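Local coordinates for 3-oxo-tetronate kinase (Salmonella typhimurium, PDB 3DQQ), which probably catalyses the ATP-dependent phosphorylation of 3-oxo-tetronate to 3-oxo-tetronate 4-phosphate, at residues R278-A283 against A340-L345; Q300-Q305 against L309-S314; V367-L372 against V397-K402; A283-S288 against E292-A297; A317-L322 against T332-A337. All coordinates share one frame; numbering follows the deposited sequence.

Contact 1 (R278-A283 against A340-L345); sequences RDVDVA and ALFSLL
Val280, in the loop that leaves strand 277-279, reaches tip to tip toward Leu341 on helix 336-351. The contact belongs to the alpha/beta core of the nucleotide-binding C-terminal domain, where this helix packs on Ile313 of strand 312-314 and on the loop that leaves strand 277-279. The tight part is small and wholly apolar. Val280 CG1 stands anti to its own backbone N (chi1 174°) and meets Leu341 CD2 at 3.7 Å, while the second methyl, CG2, lies beside the backbone N and approaches the same leucine carbon at 4.2 Å. Leu341 CG is likewise anti to its N, which carries CD2 out from the helix into the fork of the valine. Tyr294 and Ile313 help to seal this buried patch, Tyr294 resting on Leu341 and Ile313 on both Val280 and Phe342. The loose side is the rest of the loop. Asp281 points away from the helix, and its OD1 takes a weak hydrogen bond from Ala283 N at 3.3 Å. Asp281 and Ala283 both pack on His135 of the second subunit. Phe342 also touches Thr364, a probable ATP-binding residue, which would place it between the loop and the probable nucleotide site. Its approach to Val280 is the looser of the two apolar contacts: CZ comes obliquely to within 4.3 Å of Val280 CG2.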
# COMPACT_ATOMS: atom_id res chain seq x y z
N ARG A 278 20.47 12.63 -1.45
CA ARG A 278 20.69 12.37 -0.06
C ARG A 278 19.40 11.78 0.49
O ARG A 278 18.31 12.32 0.25
CB ARG A 278 21.06 13.68 0.60
CG ARG A 278 21.64 13.58 1.94
CD ARG A 278 23.16 13.57 1.95
NE ARG A 278 23.62 14.36 3.10
CZ ARG A 278 23.38 14.05 4.38
NH1 ARG A 278 22.67 12.97 4.73
NH2 ARG A 278 23.82 14.86 5.33
N ASP A 279 19.52 10.64 1.17
CA ASP A 279 18.39 9.91 1.71
C ASP A 279 18.13 10.29 3.13
O ASP A 279 19.03 10.27 3.93
CB ASP A 279 18.67 8.42 1.70
CG ASP A 279 18.53 7.83 0.32
OD1 ASP A 279 17.37 7.79 -0.21
OD2 ASP A 279 19.57 7.40 -0.23
N VAL A 280 16.90 10.60 3.46
CA VAL A 280 16.54 11.04 4.78
C VAL A 280 16.68 9.89 5.77
O VAL A 280 16.00 8.87 5.62
CB VAL A 280 15.08 11.50 4.80
CG1 VAL A 280 14.66 11.83 6.20
CG2 VAL A 280 14.88 12.68 3.89
N ASP A 281 17.53 10.06 6.80
CA ASP A 281 17.67 9.05 7.85
C ASP A 281 16.68 9.26 8.99
O ASP A 281 16.75 10.19 9.76
CB ASP A 281 19.08 8.98 8.40
CG ASP A 281 19.23 7.94 9.51
OD1 ASP A 281 18.68 6.82 9.42
OD2 ASP A 281 19.91 8.22 10.50
N VAL A 282 15.74 8.35 9.08
CA VAL A 282 14.75 8.35 10.12
C VAL A 282 15.35 8.38 11.53
O VAL A 282 14.78 9.01 12.40
CB VAL A 282 13.86 7.12 9.97
CG1 VAL A 282 12.79 7.12 11.05
CG2 VAL A 282 13.23 7.13 8.59
N ALA A 283 16.49 7.73 11.78
CA ALA A 283 17.06 7.83 13.14
C ALA A 283 17.50 9.25 13.48
O ALA A 283 17.87 9.53 14.59
CB ALA A 283 18.20 6.84 13.36
N ALA A 340 7.56 16.21 9.34
CA ALA A 340 8.01 17.30 10.17
C ALA A 340 9.38 17.78 9.71
O ALA A 340 9.67 18.99 9.76
CB ALA A 340 8.05 16.87 11.64
N LEU A 341 10.25 16.87 9.28
CA LEU A 341 11.58 17.27 8.82
C LEU A 341 11.45 18.11 7.56
O LEU A 341 12.01 19.22 7.49
CB LEU A 341 12.51 16.10 8.56
CG LEU A 341 13.83 16.50 7.88
CD1 LEU A 341 14.91 16.86 8.91
CD2 LEU A 341 14.28 15.42 6.95
N PHE A 342 10.72 17.59 6.57
CA PHE A 342 10.52 18.31 5.31
C PHE A 342 9.97 19.72 5.52
O PHE A 342 10.30 20.68 4.81
CB PHE A 342 9.58 17.54 4.38
CG PHE A 342 10.27 16.51 3.55
CD1 PHE A 342 11.31 16.85 2.72
CD2 PHE A 342 9.89 15.19 3.60
CE1 PHE A 342 11.95 15.89 1.94
CE2 PHE A 342 10.54 14.22 2.81
CZ PHE A 342 11.57 14.59 1.98
N SER A 343 9.11 19.83 6.52
CA SER A 343 8.57 21.12 6.88
C SER A 343 9.66 22.14 7.22
O SER A 343 9.70 23.21 6.62
CB SER A 343 7.65 20.96 8.06
OG SER A 343 7.13 22.20 8.36
N LEU A 344 10.53 21.79 8.17
CA LEU A 344 11.63 22.64 8.54
C LEU A 344 12.63 22.87 7.39
O LEU A 344 13.25 23.95 7.28
CB LEU A 344 12.39 22.01 9.68
CG LEU A 344 11.65 21.85 11.00
CD1 LEU A 344 12.30 20.72 11.83
CD2 LEU A 344 11.65 23.19 11.74
N LEU A 345 12.80 21.85 6.57
CA LEU A 345 13.82 21.86 5.54
C LEU A 345 13.42 22.88 4.47
O LEU A 345 14.24 23.70 4.01
CB LEU A 345 13.97 20.45 4.96
CG LEU A 345 14.93 20.25 3.81
CD1 LEU A 345 16.25 20.92 4.09
CD2 LEU A 345 15.12 18.76 3.56

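Contact 2 (Q300-Q305 against L309-S314); sequences QWVLSQ and LAPMIS
With its CG anti to the backbone N (chi1 179°), Trp301 swings its ring out toward Pro311, and Val302, whose CG1 is likewise anti to the backbone N, spreads its two methyls over Pro311 and Ile313. Val302 CG1 lies 3.9 Å from Pro311 CG, while CG2 approaches Ile313 CD1, the end of an extended isoleucine chain. Trp301 CZ3 comes obliquely to Pro311 CB at 3.9 Å. Gln305 bends at chi2 and slides past the proline in the opposite direction, its CG 3.8 Å from Pro311 CG. That bend also sends NE2 back to the carbonyl of Trp301, where it donates a nearly straight bond to O (3.0 Å, 164°) and lies 3.3 Å above one face of the indole, toward its rim. Pro311 is therefore bordered by Trp301, Val302 and Gln305. Arg278 makes a cation-pi contact with Trp301, tying in the neighbouring strand. Helix 300-304 and strand 312-314 run nearly antiparallel (152°), as expected for the return leg of the beta-alpha-beta unit formed by strand 277-279, helix 288-304 and strand 312-314.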
# COMPACT_ATOMS: atom_id res chain seq x y z
N GLN A 300 22.06 23.13 4.35
CA GLN A 300 23.44 23.48 4.06
C GLN A 300 24.00 22.53 3.05
O GLN A 300 24.73 22.93 2.17
CB GLN A 300 24.27 23.49 5.35
CG GLN A 300 23.89 24.62 6.34
CD GLN A 300 24.01 26.04 5.70
OE1 GLN A 300 23.00 26.71 5.42
NE2 GLN A 300 25.24 26.47 5.45
N TRP A 301 23.62 21.27 3.11
CA TRP A 301 24.10 20.34 2.12
C TRP A 301 23.58 20.70 0.73
O TRP A 301 24.35 20.75 -0.22
CB TRP A 301 23.70 18.92 2.46
CG TRP A 301 24.17 17.95 1.43
CD1 TRP A 301 25.39 17.40 1.35
CD2 TRP A 301 23.42 17.44 0.33
NE1 TRP A 301 25.47 16.57 0.27
CE2 TRP A 301 24.27 16.56 -0.37
CE3 TRP A 301 22.11 17.62 -0.13
CZ2 TRP A 301 23.87 15.87 -1.50
CZ3 TRP A 301 21.71 16.94 -1.26
CH2 TRP A 301 22.59 16.07 -1.93
N VAL A 302 22.27 20.95 0.63
CA VAL A 302 21.70 21.25 -0.66
C VAL A 302 22.35 22.52 -1.21
O VAL A 302 22.82 22.56 -2.35
CB VAL A 302 20.16 21.46 -0.60
CG1 VAL A 302 19.69 22.00 -1.93
CG2 VAL A 302 19.42 20.16 -0.27
N LEU A 303 22.42 23.55 -0.38
CA LEU A 303 22.91 24.85 -0.80
C LEU A 303 24.37 24.81 -1.18
O LEU A 303 24.84 25.57 -2.00
CB LEU A 303 22.71 25.89 0.29
CG LEU A 303 21.25 26.20 0.62
CD1 LEU A 303 21.16 26.85 1.98
CD2 LEU A 303 20.60 27.03 -0.48
N SER A 304 25.14 23.93 -0.58
CA SER A 304 26.54 23.92 -0.93
C SER A 304 26.83 23.01 -2.14
O SER A 304 27.95 22.95 -2.60
CB SER A 304 27.37 23.57 0.30
OG SER A 304 27.21 22.21 0.59
N GLN A 305 25.83 22.33 -2.69
CA GLN A 305 26.05 21.59 -3.94
C GLN A 305 26.28 22.55 -5.08
O GLN A 305 25.99 23.73 -5.02
CB GLN A 305 24.86 20.71 -4.32
CG GLN A 305 24.57 19.61 -3.39
CD GLN A 305 25.80 18.85 -3.02
OE1 GLN A 305 26.34 18.10 -3.82
NE2 GLN A 305 26.24 19.03 -1.79
N LEU A 309 21.83 19.92 -12.45
CA LEU A 309 20.48 19.62 -11.98
C LEU A 309 20.34 19.79 -10.47
O LEU A 309 21.33 19.75 -9.74
CB LEU A 309 20.12 18.21 -12.38
CG LEU A 309 19.99 17.92 -13.86
CD1 LEU A 309 19.99 16.42 -14.05
CD2 LEU A 309 18.72 18.52 -14.44
N ALA A 310 19.10 19.94 -10.01
CA ALA A 310 18.77 20.17 -8.59
C ALA A 310 19.08 18.95 -7.71
O ALA A 310 18.72 17.81 -8.04
CB ALA A 310 17.28 20.55 -8.44
N PRO A 311 19.71 19.18 -6.55
CA PRO A 311 19.88 18.16 -5.55
C PRO A 311 18.57 17.59 -5.08
O PRO A 311 17.57 18.29 -5.06
CB PRO A 311 20.51 18.92 -4.40
CG PRO A 311 21.16 20.08 -5.02
CD PRO A 311 20.27 20.46 -6.12
N MET A 312 18.57 16.32 -4.71
CA MET A 312 17.37 15.64 -4.23
C MET A 312 17.51 15.24 -2.76
O MET A 312 18.56 14.78 -2.31
CB MET A 312 17.09 14.40 -5.05
CG MET A 312 15.88 13.65 -4.59
SD MET A 312 15.51 12.29 -5.71
CE MET A 312 14.20 13.03 -6.56
N ILE A 313 16.46 15.45 -2.00
CA ILE A 313 16.35 14.85 -0.68
C ILE A 313 15.13 13.93 -0.70
O ILE A 313 13.98 14.39 -0.82
CB ILE A 313 16.27 15.91 0.39
CG1 ILE A 313 17.63 16.56 0.45
CG2 ILE A 313 15.87 15.32 1.76
CD1 ILE A 313 17.58 17.72 1.28
N SER A 314 15.42 12.64 -0.63
CA SER A 314 14.44 11.62 -0.80
C SER A 314 14.22 10.88 0.48
O SER A 314 15.16 10.55 1.16
CB SER A 314 14.92 10.64 -1.86
OG SER A 314 14.11 9.47 -1.85

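Contact 3 (V367-L372 against V397-K402); sequences VVTQSL and VSLALK
Thr369 on helix 362-371 and Leu372 face Leu399, Leu401 and Val397 along strand 398-402, with backbones well separated: the CA atoms of Thr369 and Leu399 are 8.5 Å apart, those of Leu372 and Val397 8.7 Å. This is helix-on-sheet packing in the nucleotide-binding C-terminal domain, the helix lying against the side of the strand to which Val397, Leu399 and Leu401, at every second position, all turn. Thr369 offers its hydroxyl rather than its methyl. With OG1 beside the backbone N (chi1 -86°), the oxygen is directed at the strand and CG2 is anti to the backbone N. OG1 rests 3.6 Å from Leu399 CD2, and both leucine side chains cross the threonine at about a right angle. These are van der Waals contacts, and no hydrogen bond spans the two segments. Val397 also packs on Ile374 and Phe357, and Leu372 on Ala350 of helix 336-351, so the contact continues into the surrounding core. The helix begins at Gly362, one of the probable ATP-binding residues, and the strand leads toward another, Gly404. Thr369 OG1 also meets Leu401 CD1, at 3.9 Å. At the other end of the contact, Leu372 CD1 lies 4.1 Å from Val397 CG1.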
# COMPACT_ATOMS: atom_id res chain seq x y z
N VAL A 367 2.81 19.82 3.21
CA VAL A 367 3.62 20.36 4.27
C VAL A 367 4.60 21.40 3.74
O VAL A 367 4.89 22.37 4.45
CB VAL A 367 4.37 19.30 5.16
CG1 VAL A 367 3.57 18.02 5.35
CG2 VAL A 367 5.74 19.03 4.64
N VAL A 368 5.08 21.22 2.52
CA VAL A 368 6.02 22.17 1.93
C VAL A 368 5.34 23.50 1.65
O VAL A 368 5.90 24.57 1.90
CB VAL A 368 6.65 21.65 0.62
CG1 VAL A 368 7.25 22.79 -0.17
CG2 VAL A 368 7.72 20.62 0.93
N THR A 369 4.12 23.42 1.14
CA THR A 369 3.36 24.59 0.85
C THR A 369 3.01 25.31 2.11
O THR A 369 3.13 26.51 2.18
CB THR A 369 2.09 24.21 0.10
OG1 THR A 369 2.40 24.13 -1.29
CG2 THR A 369 1.03 25.26 0.23
N GLN A 370 2.56 24.59 3.11
CA GLN A 370 2.19 25.24 4.34
C GLN A 370 3.42 25.82 5.01
O GLN A 370 3.35 26.87 5.59
CB GLN A 370 1.45 24.32 5.29
CG GLN A 370 1.07 25.02 6.64
CD GLN A 370 0.38 24.06 7.72
OE1 GLN A 370 -0.03 22.88 7.43
NE2 GLN A 370 0.27 24.58 9.00
N SER A 371 4.57 25.16 4.89
CA SER A 371 5.79 25.64 5.48
C SER A 371 6.27 26.94 4.88
O SER A 371 6.78 27.78 5.56
CB SER A 371 6.87 24.60 5.33
OG SER A 371 8.09 25.11 5.83
N LEU A 372 6.15 27.10 3.58
CA LEU A 372 6.55 28.36 2.97
C LEU A 372 5.42 29.41 3.11
O LEU A 372 5.55 30.56 2.69
CB LEU A 372 6.88 28.11 1.51
CG LEU A 372 7.96 27.06 1.28
CD1 LEU A 372 8.02 26.66 -0.18
CD2 LEU A 372 9.30 27.58 1.76
N VAL A 397 8.44 32.13 -5.21
CA VAL A 397 8.71 30.73 -5.13
C VAL A 397 7.90 30.03 -6.20
O VAL A 397 6.79 30.43 -6.46
CB VAL A 397 8.31 30.26 -3.73
CG1 VAL A 397 8.12 28.74 -3.68
CG2 VAL A 397 9.35 30.73 -2.72
N SER A 398 8.46 29.00 -6.81
CA SER A 398 7.79 28.23 -7.84
C SER A 398 7.75 26.79 -7.38
O SER A 398 8.74 26.30 -6.82
CB SER A 398 8.56 28.28 -9.15
OG SER A 398 8.61 29.58 -9.69
N LEU A 399 6.63 26.12 -7.62
CA LEU A 399 6.40 24.78 -7.09
C LEU A 399 5.97 23.87 -8.22
O LEU A 399 5.25 24.30 -9.11
CB LEU A 399 5.27 24.86 -6.07
CG LEU A 399 5.50 25.21 -4.60
CD1 LEU A 399 6.52 26.25 -4.42
CD2 LEU A 399 4.21 25.69 -3.99
N ALA A 400 6.42 22.62 -8.21
CA ALA A 400 5.82 21.61 -9.07
C ALA A 400 5.46 20.46 -8.16
O ALA A 400 6.34 19.74 -7.72
CB ALA A 400 6.78 21.19 -10.12
N LEU A 401 4.19 20.34 -7.83
CA LEU A 401 3.70 19.40 -6.83
C LEU A 401 3.07 18.18 -7.47
O LEU A 401 2.09 18.28 -8.12
CB LEU A 401 2.67 20.06 -5.91
CG LEU A 401 3.07 21.44 -5.39
CD1 LEU A 401 1.97 21.98 -4.51
CD2 LEU A 401 4.40 21.42 -4.67
N LYS A 402 3.63 17.03 -7.19
CA LYS A 402 3.31 15.78 -7.81
C LYS A 402 2.77 14.84 -6.74
O LYS A 402 3.35 14.66 -5.66
CB LYS A 402 4.61 15.23 -8.40
CG LYS A 402 4.56 13.93 -9.15
CD LYS A 402 4.66 12.74 -8.22
CE LYS A 402 5.59 11.71 -8.77
NZ LYS A 402 5.27 10.38 -8.23

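Contact 4 (A283-S288 against E292-A297); sequences ARCLSS and EAYAEA
Arg284 and Cys285 meet Tyr294 from two directions, where the loop after strand 277-279 folds back on the first turns of helix 288-304 in the nucleotide-binding domain. Contacts with the ring come first. Arg284 CB lies over one face of the tyrosine, 3.9 Å from the ring centroid and 16° off its normal, a CH-pi contact. The extended arginine chain passes over the ring, the two side chains crossing at about a right angle, and CD comes near CE1. Cys285 SG instead sits at the edge, near the ring plane, 4.0 Å from CD2, a sulfur-aromatic contact; Leu341 of helix 336-351 also packs on this cysteine. Tyr294 has its CG anti to the backbone N (chi1 -167°), which carries the ring toward Arg284 and Cys285. Polar partners beyond the two segments fix both ends of the pair: Asp281 forms a salt bridge with Arg284 NH1 through OD2, and its backbone N is hydrogen-bonded to Tyr294 OH. One aspartate thus holds both the arginine's charged end and the tyrosine's hydroxyl. Helix-start interactions form the third group. Ser287 is the N-cap, its side chain capping a backbone N in the first turn. The first turn itself is closed by the backbone bond from Glu292 N to Ser288 O, 2.7 Å long with an N-H...O angle of 159°.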
# COMPACT_ATOMS: atom_id res chain seq x y z
N ALA A 283 16.49 7.73 11.78
CA ALA A 283 17.06 7.83 13.14
C ALA A 283 17.50 9.25 13.48
O ALA A 283 17.87 9.53 14.59
CB ALA A 283 18.20 6.84 13.36
N ARG A 284 17.44 10.16 12.53
CA ARG A 284 17.77 11.54 12.85
C ARG A 284 16.57 12.47 12.82
O ARG A 284 16.73 13.68 12.85
CB ARG A 284 18.89 12.04 11.92
CG ARG A 284 20.24 11.42 12.24
CD ARG A 284 21.24 11.75 11.14
NE ARG A 284 22.63 11.52 11.53
CZ ARG A 284 23.15 10.30 11.69
NH1 ARG A 284 22.42 9.24 11.45
NH2 ARG A 284 24.39 10.12 12.05
N CYS A 285 15.37 11.89 12.80
CA CYS A 285 14.10 12.65 12.79
C CYS A 285 13.21 12.40 14.00
O CYS A 285 12.12 12.95 14.12
CB CYS A 285 13.30 12.28 11.55
SG CYS A 285 14.14 12.61 10.04
N LEU A 286 13.67 11.56 14.91
CA LEU A 286 12.86 11.07 16.00
C LEU A 286 12.61 12.10 17.09
O LEU A 286 11.80 11.83 17.94
CB LEU A 286 13.51 9.83 16.60
CG LEU A 286 13.17 8.45 16.02
CD1 LEU A 286 12.55 8.42 14.57
CD2 LEU A 286 14.43 7.61 16.18
N SER A 287 13.29 13.25 17.12
CA SER A 287 12.86 14.33 18.02
C SER A 287 12.97 15.71 17.41
O SER A 287 13.48 15.88 16.31
CB SER A 287 13.68 14.31 19.30
OG SER A 287 15.00 14.72 19.05
N SER A 288 12.49 16.71 18.14
CA SER A 288 12.59 18.11 17.73
C SER A 288 13.98 18.59 17.46
O SER A 288 14.25 19.20 16.43
CB SER A 288 12.07 18.98 18.84
OG SER A 288 10.69 18.90 18.81
N GLU A 292 15.53 19.59 14.04
CA GLU A 292 15.94 20.93 13.77
C GLU A 292 17.36 20.97 13.25
O GLU A 292 17.63 21.57 12.21
CB GLU A 292 15.77 21.77 15.01
CG GLU A 292 14.36 22.45 15.07
CD GLU A 292 13.83 22.69 16.52
OE1 GLU A 292 14.59 23.28 17.37
OE2 GLU A 292 12.66 22.27 16.81
N ALA A 293 18.27 20.29 13.93
CA ALA A 293 19.65 20.25 13.47
C ALA A 293 19.79 19.55 12.11
O ALA A 293 20.53 20.04 11.24
CB ALA A 293 20.51 19.62 14.50
N TYR A 294 19.04 18.47 11.89
CA TYR A 294 19.14 17.68 10.65
C TYR A 294 18.65 18.50 9.45
O TYR A 294 19.25 18.49 8.38
CB TYR A 294 18.39 16.34 10.78
CG TYR A 294 18.64 15.25 9.72
CD1 TYR A 294 19.87 15.09 9.12
CD2 TYR A 294 17.63 14.38 9.34
CE1 TYR A 294 20.09 14.09 8.17
CE2 TYR A 294 17.84 13.38 8.39
CZ TYR A 294 19.08 13.25 7.81
OH TYR A 294 19.32 12.26 6.88
N ALA A 295 17.56 19.23 9.65
CA ALA A 295 17.05 20.15 8.65
C ALA A 295 18.12 21.17 8.30
O ALA A 295 18.40 21.41 7.13
CB ALA A 295 15.79 20.82 9.16
N GLU A 296 18.75 21.77 9.30
CA GLU A 296 19.89 22.66 9.02
C GLU A 296 20.98 21.99 8.19
O GLU A 296 21.48 22.60 7.25
CB GLU A 296 20.55 23.15 10.30
CG GLU A 296 20.34 24.58 10.58
CD GLU A 296 21.51 25.25 11.32
OE1 GLU A 296 21.84 26.43 10.98
OE2 GLU A 296 22.11 24.63 12.25
N ALA A 297 21.38 20.78 8.58
CA ALA A 297 22.51 20.12 7.94
C ALA A 297 22.13 19.86 6.51
O ALA A 297 22.92 20.11 5.61
CB ALA A 297 22.85 18.85 8.62

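Contact 5 (A317-L322 against T332-A337); sequences ASTQAL and TEASHA
An irregular helical turn at 317-322 and the loop leading into helix 336-351 form the two arms of a connection in the nucleotide-binding C-terminal domain, and Thr319 and Thr332 join them. Two hydrogen bonds run between this pair in opposite senses. Thr332 N donates to Thr319 O at 3.1 Å with an N-H...O angle of 154°, nearly in line with the carbonyl. In return the Thr319 hydroxyl donates to Thr332 O, OG1 lying 3.2 Å from it and in the carbonyl plane. The second bond comes from a side chain, and each residue both gives and receives. Beside this polar pair lies an apolar one. Thr332 CG2, anti to the carbonyl carbon, is the branch that faces Leu322; it lies against both CB and CD1 of the leucine, 3.5 Å from the latter. The two side chains cross at about a right angle, and the leucine's CG, anti to its own N (chi1 -162°), brings both carbons to the same methyl. Ala334 adds a light contact near Thr319 OG1. Glu333 points away from the turn, its side chain about 5 Å from that of Glu363, a probable ATP-binding residue. Leu322 also packs on Met142 of the second subunit. Thr319 and Glu333 both rest on Cys260 of the loop after strand 253-257, while Ser318 touches Val338 and Ala334 touches Glu339, setting the connection against the start of helix 336-351, where Ser335 is the N-cap.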
# COMPACT_ATOMS: atom_id res chain seq x y z
N ALA A 317 13.47 5.70 0.39
CA ALA A 317 14.20 4.56 1.03
C ALA A 317 13.66 4.21 2.41
O ALA A 317 13.50 3.02 2.76
CB ALA A 317 15.69 4.87 1.16
N SER A 318 13.44 5.27 3.20
CA SER A 318 12.82 5.18 4.55
C SER A 318 11.35 4.65 4.48
O SER A 318 10.92 3.85 5.33
CB SER A 318 12.85 6.56 5.25
OG SER A 318 11.61 7.28 5.13
N THR A 319 10.61 5.13 3.47
CA THR A 319 9.29 4.61 3.05
C THR A 319 9.25 3.08 2.80
O THR A 319 8.18 2.45 2.84
CB THR A 319 8.84 5.39 1.77
OG1 THR A 319 7.76 6.24 2.12
CG2 THR A 319 8.45 4.45 0.59
N GLN A 320 10.42 2.48 2.54
CA GLN A 320 10.56 1.05 2.25
C GLN A 320 11.13 0.20 3.43
O GLN A 320 11.57 -0.92 3.22
CB GLN A 320 11.43 0.92 0.96
CG GLN A 320 10.72 1.37 -0.34
CD GLN A 320 9.74 0.30 -0.83
OE1 GLN A 320 8.60 0.20 -0.36
NE2 GLN A 320 10.20 -0.52 -1.76
N ALA A 321 11.10 0.72 4.65
CA ALA A 321 11.80 0.08 5.78
C ALA A 321 10.99 -1.06 6.45
O ALA A 321 11.57 -2.12 6.73
CB ALA A 321 12.25 1.11 6.81
N LEU A 322 9.68 -0.87 6.68
CA LEU A 322 8.83 -1.96 7.25
C LEU A 322 8.92 -3.24 6.38
O LEU A 322 9.16 -4.34 6.91
CB LEU A 322 7.33 -1.53 7.38
CG LEU A 322 6.34 -2.31 8.32
CD1 LEU A 322 4.87 -2.32 7.80
CD2 LEU A 322 6.80 -3.75 8.62
N THR A 332 5.13 1.79 3.09
CA THR A 332 4.37 2.43 4.19
C THR A 332 4.55 3.94 3.90
O THR A 332 5.67 4.35 3.54
CB THR A 332 4.91 2.03 5.61
OG1 THR A 332 6.08 2.80 5.92
CG2 THR A 332 5.24 0.49 5.70
N GLU A 333 3.50 4.77 3.98
CA GLU A 333 3.66 6.21 3.57
C GLU A 333 4.50 7.04 4.58
O GLU A 333 4.57 6.68 5.77
CB GLU A 333 2.30 6.88 3.28
CG GLU A 333 1.11 6.31 4.09
CD GLU A 333 -0.23 6.97 3.73
OE1 GLU A 333 -0.28 8.23 3.61
OE2 GLU A 333 -1.24 6.22 3.57
N ALA A 334 5.14 8.12 4.10
CA ALA A 334 6.17 8.81 4.90
C ALA A 334 5.65 9.23 6.27
O ALA A 334 4.61 9.83 6.40
CB ALA A 334 6.74 10.00 4.16
N SER A 335 6.40 8.90 7.31
CA SER A 335 5.95 9.12 8.67
C SER A 335 5.82 10.58 9.05
O SER A 335 6.41 11.48 8.40
CB SER A 335 6.92 8.48 9.64
OG SER A 335 8.12 9.18 9.57
N HIS A 336 5.07 10.81 10.12
CA HIS A 336 4.93 12.14 10.65
C HIS A 336 6.31 12.78 10.90
O HIS A 336 6.48 13.95 10.61
CB HIS A 336 4.06 12.17 11.92
CG HIS A 336 4.04 13.52 12.58
ND1 HIS A 336 4.91 13.87 13.61
CD2 HIS A 336 3.33 14.65 12.29
CE1 HIS A 336 4.72 15.14 13.94
NE2 HIS A 336 3.76 15.64 13.15
N ALA A 337 7.28 12.02 11.39
CA ALA A 337 8.59 12.60 11.72
C ALA A 337 9.35 13.07 10.48
O ALA A 337 9.96 14.12 10.48
CB ALA A 337 9.43 11.63 12.52

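Overall arrangement
Along the chain, strand 277-279 opens contact 1, whose loop closes only when helix 336-351 returns to it. Three shorter closures nest inside that loop in series: contact 4 where the strand's exit meets helix 288-304, contact 2 where the same helix ends against strand 312-314, and contact 5 across the connection leading to helix 336-351. Contact 3 follows, closing its own loop between helix 362-371 and strand 398-402. Contacts 1 and 2 join through strands 277-279 and 312-314, contacts 1 and 4 share Ala283, and a Ser343-Ser371 hydrogen bond links contacts 1 and 3. Contacts 1, 4 and 5 also touch the second subunit.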